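Local coordinates for protein glucanase (Klebsiella pneumoniae, PDB 5GY3) that probably hydrolyses internal beta-1,4-glucosidic linkages of cellulose and related beta-glucans, as a family 8 glycoside hydrolase, at residues M204-F216 / Q249-V261. Sequence-based numbering, arbitrary orientation.
Sequences MLPAKEWPPRMSF and QTPAWINVSTNEV
Arg213 lays its guanidinium flat over the six-membered ring of Trp253, CZ standing 3.6 Å from the ring centroid with the planes only 4° apart, a stacked cation-pi pair. The aliphatic part joins in: the chain, extended from CG to NE, lets CD lie over the same face as a CH-pi contact, 4.0 Å from that centroid. A water held in the guanidinium plane accepts from Arg213 NE at 3.1 Å and from Asn255 ND2 at 2.9 Å, tying together the two residues of the non-hydrogen-bonded pair. Backbone bonds make this a short two-stranded antiparallel sheet: Met214 and Ile254 form the hydrogen-bonded pair, and Val256 N reaches Pro212 O (3.0 Å). Asn255, with CG anti to its N (chi1 -178°), brings its amide against Pro212 CG, while OD1 accepts from Ser257 N in the amide plane, an Asx turn, and from Thr258 N above it, an Asx motif, holding the start of the following loop. On the face opposite Arg213 and Asn255, Met214 CB packs on Ile254 CG2 at 3.8 Å, and both side chains touch Trp241 of helix 236-243. The chemistry is thus split: an apolar face seated on a helix, and one where stacking and a bridging water probably limit the arginine's rotation.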
loop_
_atom_site.group_PDB
_atom_site.type_symbol
_atom_site.label_atom_id
_atom_site.label_comp_id
_atom_site.label_asym_id
_atom_site.label_seq_id
_atom_site.Cartn_x
_atom_site.Cartn_y
_atom_site.Cartn_z
ATOM N N MET A 204 -1.737 -7.560 -20.763
ATOM C CA MET A 204 -1.498 -6.393 -19.922
ATOM C C MET A 204 -0.527 -5.417 -20.574
ATOM O O MET A 204 0.387 -5.809 -21.310
ATOM C CB MET A 204 -0.957 -6.818 -18.545
ATOM C CG MET A 204 -2.026 -7.471 -17.717
ATOM S SD MET A 204 -1.485 -7.991 -16.073
ATOM C CE MET A 204 -0.535 -9.463 -16.495
ATOM N N LEU A 205 -0.730 -4.137 -20.275
ATOM C CA LEU A 205 0.159 -3.056 -20.671
ATOM C C LEU A 205 0.077 -1.994 -19.601
ATOM O O LEU A 205 -0.902 -1.951 -18.844
ATOM C CB LEU A 205 -0.242 -2.452 -22.020
ATOM C CG LEU A 205 -0.075 -3.378 -23.218
ATOM C CD1 LEU A 205 -0.909 -2.854 -24.314
ATOM C CD2 LEU A 205 1.376 -3.459 -23.658
ATOM N N PRO A 206 1.061 -1.101 -19.519
ATOM C CA PRO A 206 0.883 0.098 -18.691
ATOM C C PRO A 206 -0.393 0.824 -19.104
ATOM O O PRO A 206 -0.705 0.941 -20.298
ATOM C CB PRO A 206 2.138 0.929 -18.984
ATOM C CG PRO A 206 3.170 -0.088 -19.419
ATOM C CD PRO A 206 2.374 -1.127 -20.199
ATOM N N ALA A 207 -1.155 1.287 -18.113
ATOM C CA ALA A 207 -2.456 1.872 -18.412
ATOM C C ALA A 207 -2.297 3.171 -19.201
ATOM O O ALA A 207 -1.340 3.925 -19.012
ATOM C CB ALA A 207 -3.233 2.124 -17.123
ATOM N N LYS A 208 -3.265 3.434 -20.089
ATOM C CA LYS A 208 -3.166 4.594 -20.981
ATOM C C LYS A 208 -3.183 5.909 -20.220
ATOM O O LYS A 208 -2.565 6.888 -20.656
ATOM C CB LYS A 208 -4.325 4.622 -21.990
ATOM C CG LYS A 208 -4.555 3.382 -22.807
ATOM C CD LYS A 208 -5.592 3.621 -23.925
ATOM C CE LYS A 208 -6.667 4.635 -23.527
ATOM N NZ LYS A 208 -7.655 4.160 -22.499
ATOM N N GLU A 209 -3.888 5.962 -19.101
ATOM C CA GLU A 209 -4.301 7.235 -18.531
ATOM C C GLU A 209 -3.262 7.867 -17.613
ATOM O O GLU A 209 -3.454 9.013 -17.192
ATOM C CB GLU A 209 -5.623 7.055 -17.781
ATOM C CG GLU A 209 -6.787 6.650 -18.680
ATOM C CD GLU A 209 -6.993 5.142 -18.785
ATOM O OE1 GLU A 209 -6.024 4.366 -18.631
ATOM O OE2 GLU A 209 -8.143 4.723 -19.022
ATOM N N TRP A 210 -2.172 7.173 -17.309
ATOM C CA TRP A 210 -1.152 7.647 -16.387
ATOM C C TRP A 210 0.213 7.558 -17.044
ATOM O O TRP A 210 0.409 6.775 -17.984
ATOM C CB TRP A 210 -1.126 6.817 -15.093
ATOM C CG TRP A 210 -2.334 6.896 -14.218
ATOM C CD1 TRP A 210 -2.510 7.711 -13.132
ATOM C CD2 TRP A 210 -3.514 6.092 -14.311
ATOM N NE1 TRP A 210 -3.741 7.474 -12.559
ATOM C CE2 TRP A 210 -4.374 6.484 -13.265
ATOM C CE3 TRP A 210 -3.935 5.085 -15.184
ATOM C CZ2 TRP A 210 -5.620 5.891 -13.060
ATOM C CZ3 TRP A 210 -5.181 4.506 -14.985
ATOM C CH2 TRP A 210 -6.007 4.915 -13.933
ATOM N N PRO A 211 1.189 8.325 -16.561
ATOM C CA PRO A 211 2.574 8.119 -17.000
ATOM C C PRO A 211 3.001 6.688 -16.729
ATOM O O PRO A 211 2.838 6.184 -15.605
ATOM C CB PRO A 211 3.372 9.116 -16.142
ATOM C CG PRO A 211 2.372 10.191 -15.795
ATOM C CD PRO A 211 1.083 9.427 -15.586
ATOM N N PRO A 212 3.523 6.014 -17.704
ATOM C CA PRO A 212 3.822 4.578 -17.555
ATOM C C PRO A 212 5.135 4.357 -16.814
ATOM O O PRO A 212 6.080 3.777 -17.338
ATOM C CB PRO A 212 3.879 4.107 -19.013
ATOM C CG PRO A 212 4.458 5.299 -19.737
ATOM C CD PRO A 212 3.860 6.516 -19.052
ATOM N N ARG A 213 5.203 4.869 -15.589
ATOM C CA ARG A 213 6.393 4.793 -14.760
ATOM C C ARG A 213 6.183 3.792 -13.638
ATOM O O ARG A 213 5.087 3.706 -13.075
ATOM C CB ARG A 213 6.710 6.154 -14.139
ATOM C CG ARG A 213 7.042 7.238 -15.144
ATOM C CD ARG A 213 7.091 8.589 -14.453
ATOM N NE ARG A 213 7.439 9.639 -15.412
ATOM C CZ ARG A 213 7.622 10.908 -15.073
ATOM N NH1 ARG A 213 7.480 11.267 -13.805
ATOM N NH2 ARG A 213 7.940 11.802 -15.998
ATOM N N MET A 214 7.236 3.027 -13.350
ATOM C CA MET A 214 7.505 2.504 -12.014
ATOM C C MET A 214 7.910 3.695 -11.159
ATOM O O MET A 214 9.033 4.190 -11.274
ATOM C CB MET A 214 8.625 1.463 -12.050
ATOM C CG MET A 214 8.628 0.522 -10.830
ATOM S SD MET A 214 9.013 1.347 -9.308
ATOM C CE MET A 214 10.662 1.949 -9.696
ATOM N N SER A 215 7.008 4.165 -10.295
ATOM C CA SER A 215 7.347 5.316 -9.458
ATOM C C SER A 215 6.760 5.173 -8.057
ATOM O O SER A 215 6.994 4.158 -7.395
ATOM C CB SER A 215 6.899 6.627 -10.124
ATOM O OG SER A 215 5.497 6.712 -10.243
ATOM N N PHE A 216 6.042 6.180 -7.562
ATOM C CA PHE A 216 5.765 6.215 -6.125
ATOM C C PHE A 216 4.728 5.192 -5.671
ATOM O O PHE A 216 4.694 4.870 -4.473
ATOM C CB PHE A 216 5.311 7.616 -5.708
ATOM C CG PHE A 216 6.342 8.671 -5.945
ATOM C CD1 PHE A 216 7.452 8.765 -5.120
ATOM C CD2 PHE A 216 6.211 9.562 -7.000
ATOM C CE1 PHE A 216 8.410 9.743 -5.329
ATOM C CE2 PHE A 216 7.169 10.544 -7.224
ATOM C CZ PHE A 216 8.269 10.632 -6.389
ATOM N N GLN A 249 22.865 6.217 -6.266
ATOM C CA GLN A 249 22.540 6.763 -7.577
ATOM C C GLN A 249 21.527 5.886 -8.296
ATOM O O GLN A 249 21.663 5.592 -9.484
ATOM C CB GLN A 249 23.792 6.931 -8.435
ATOM C CG GLN A 249 24.798 7.932 -7.910
ATOM C CD GLN A 249 26.055 7.958 -8.764
ATOM O OE1 GLN A 249 27.085 7.405 -8.389
ATOM N NE2 GLN A 249 25.965 8.583 -9.927
ATOM N N THR A 250 20.484 5.464 -7.582
ATOM C CA THR A 250 19.416 4.680 -8.177
ATOM C C THR A 250 18.279 5.601 -8.574
ATOM O O THR A 250 17.773 6.331 -7.711
ATOM C CB THR A 250 18.917 3.643 -7.188
ATOM O OG1 THR A 250 20.011 2.817 -6.780
ATOM C CG2 THR A 250 17.825 2.778 -7.820
ATOM N N PRO A 251 17.847 5.606 -9.839
ATOM C CA PRO A 251 16.791 6.539 -10.257
ATOM C C PRO A 251 15.517 6.341 -9.452
ATOM O O PRO A 251 15.138 5.216 -9.122
ATOM C CB PRO A 251 16.583 6.198 -11.735
ATOM C CG PRO A 251 17.919 5.593 -12.162
ATOM C CD PRO A 251 18.381 4.824 -10.969
ATOM N N ALA A 252 14.856 7.459 -9.135
ATOM C CA ALA A 252 13.646 7.396 -8.318
ATOM C C ALA A 252 12.459 6.819 -9.075
ATOM O O ALA A 252 11.503 6.362 -8.439
ATOM C CB ALA A 252 13.282 8.787 -7.792
ATOM N N TRP A 253 12.470 6.875 -10.408
ATOM C CA TRP A 253 11.462 6.198 -11.209
ATOM C C TRP A 253 12.075 5.765 -12.533
ATOM O O TRP A 253 13.142 6.243 -12.932
ATOM C CB TRP A 253 10.221 7.077 -11.466
ATOM C CG TRP A 253 10.475 8.472 -12.020
ATOM C CD1 TRP A 253 10.484 9.644 -11.310
ATOM C CD2 TRP A 253 10.709 8.839 -13.394
ATOM N NE1 TRP A 253 10.721 10.710 -12.153
ATOM C CE2 TRP A 253 10.861 10.244 -13.433
ATOM C CE3 TRP A 253 10.790 8.121 -14.593
ATOM C CZ2 TRP A 253 11.113 10.936 -14.619
ATOM C CZ3 TRP A 253 11.042 8.813 -15.773
ATOM C CH2 TRP A 253 11.192 10.209 -15.776
ATOM N N ILE A 254 11.388 4.845 -13.214
ATOM C CA ILE A 254 11.730 4.501 -14.593
ATOM C C ILE A 254 10.451 4.409 -15.415
ATOM O O ILE A 254 9.437 3.868 -14.961
ATOM C CB ILE A 254 12.548 3.187 -14.681
ATOM C CG1 ILE A 254 12.746 2.779 -16.146
ATOM C CG2 ILE A 254 11.877 2.050 -13.900
ATOM C CD1 ILE A 254 13.783 1.691 -16.344
ATOM N N ASN A 255 10.478 4.989 -16.612
ATOM C CA ASN A 255 9.406 4.784 -17.583
ATOM C C ASN A 255 9.606 3.402 -18.199
ATOM O O ASN A 255 10.590 3.168 -18.907
ATOM C CB ASN A 255 9.440 5.889 -18.636
ATOM C CG ASN A 255 8.316 5.776 -19.652
ATOM O OD1 ASN A 255 8.030 4.700 -20.189
ATOM N ND2 ASN A 255 7.679 6.904 -19.934
ATOM N N VAL A 256 8.695 2.466 -17.915
ATOM C CA VAL A 256 8.945 1.082 -18.325
ATOM C C VAL A 256 8.641 0.867 -19.797
ATOM O O VAL A 256 9.014 -0.176 -20.350
ATOM C CB VAL A 256 8.157 0.074 -17.464
ATOM C CG1 VAL A 256 8.562 0.203 -15.982
ATOM C CG2 VAL A 256 6.662 0.266 -17.635
ATOM N N SER A 257 8.011 1.840 -20.455
ATOM C CA SER A 257 7.737 1.743 -21.885
ATOM C C SER A 257 8.890 2.271 -22.727
ATOM O O SER A 257 9.210 1.690 -23.768
ATOM C CB SER A 257 6.457 2.499 -22.233
ATOM O OG SER A 257 5.326 1.752 -21.826
ATOM N N THR A 258 9.523 3.359 -22.291
ATOM C CA THR A 258 10.604 3.984 -23.043
ATOM C C THR A 258 11.979 3.741 -22.442
ATOM O O THR A 258 12.981 4.047 -23.103
ATOM C CB THR A 258 10.393 5.499 -23.138
ATOM O OG1 THR A 258 10.591 6.083 -21.839
ATOM C CG2 THR A 258 8.997 5.808 -23.642
ATOM N N ASN A 259 12.050 3.258 -21.200
ATOM C CA ASN A 259 13.273 3.026 -20.427
ATOM C C ASN A 259 13.928 4.314 -19.945
ATOM O O ASN A 259 14.996 4.259 -19.324
ATOM C CB ASN A 259 14.277 2.168 -21.202
ATOM C CG ASN A 259 13.675 0.837 -21.614
ATOM O OD1 ASN A 259 13.105 0.125 -20.782
ATOM N ND2 ASN A 259 13.750 0.518 -22.906
ATOM N N GLU A 260 13.313 5.469 -20.193
ATOM C CA GLU A 260 13.802 6.704 -19.589
ATOM C C GLU A 260 13.752 6.601 -18.067
ATOM O O GLU A 260 12.783 6.090 -17.503
ATOM C CB GLU A 260 12.958 7.892 -20.060
ATOM C CG GLU A 260 13.379 9.222 -19.439
ATOM C CD GLU A 260 12.394 10.352 -19.702
ATOM O OE1 GLU A 260 11.268 10.083 -20.175
ATOM O OE2 GLU A 260 12.740 11.517 -19.414
ATOM N N VAL A 261 14.790 7.106 -17.397
ATOM C CA VAL A 261 14.839 7.066 -15.938
ATOM C C VAL A 261 14.835 8.485 -15.380
ATOM O O VAL A 261 15.168 9.464 -16.064
ATOM C CB VAL A 261 16.063 6.298 -15.387
ATOM C CG1 VAL A 261 16.059 4.866 -15.854
ATOM C CG2 VAL A 261 17.364 7.005 -15.779
HETATM O O HOH W 1 8.056 9.402 -18.488
#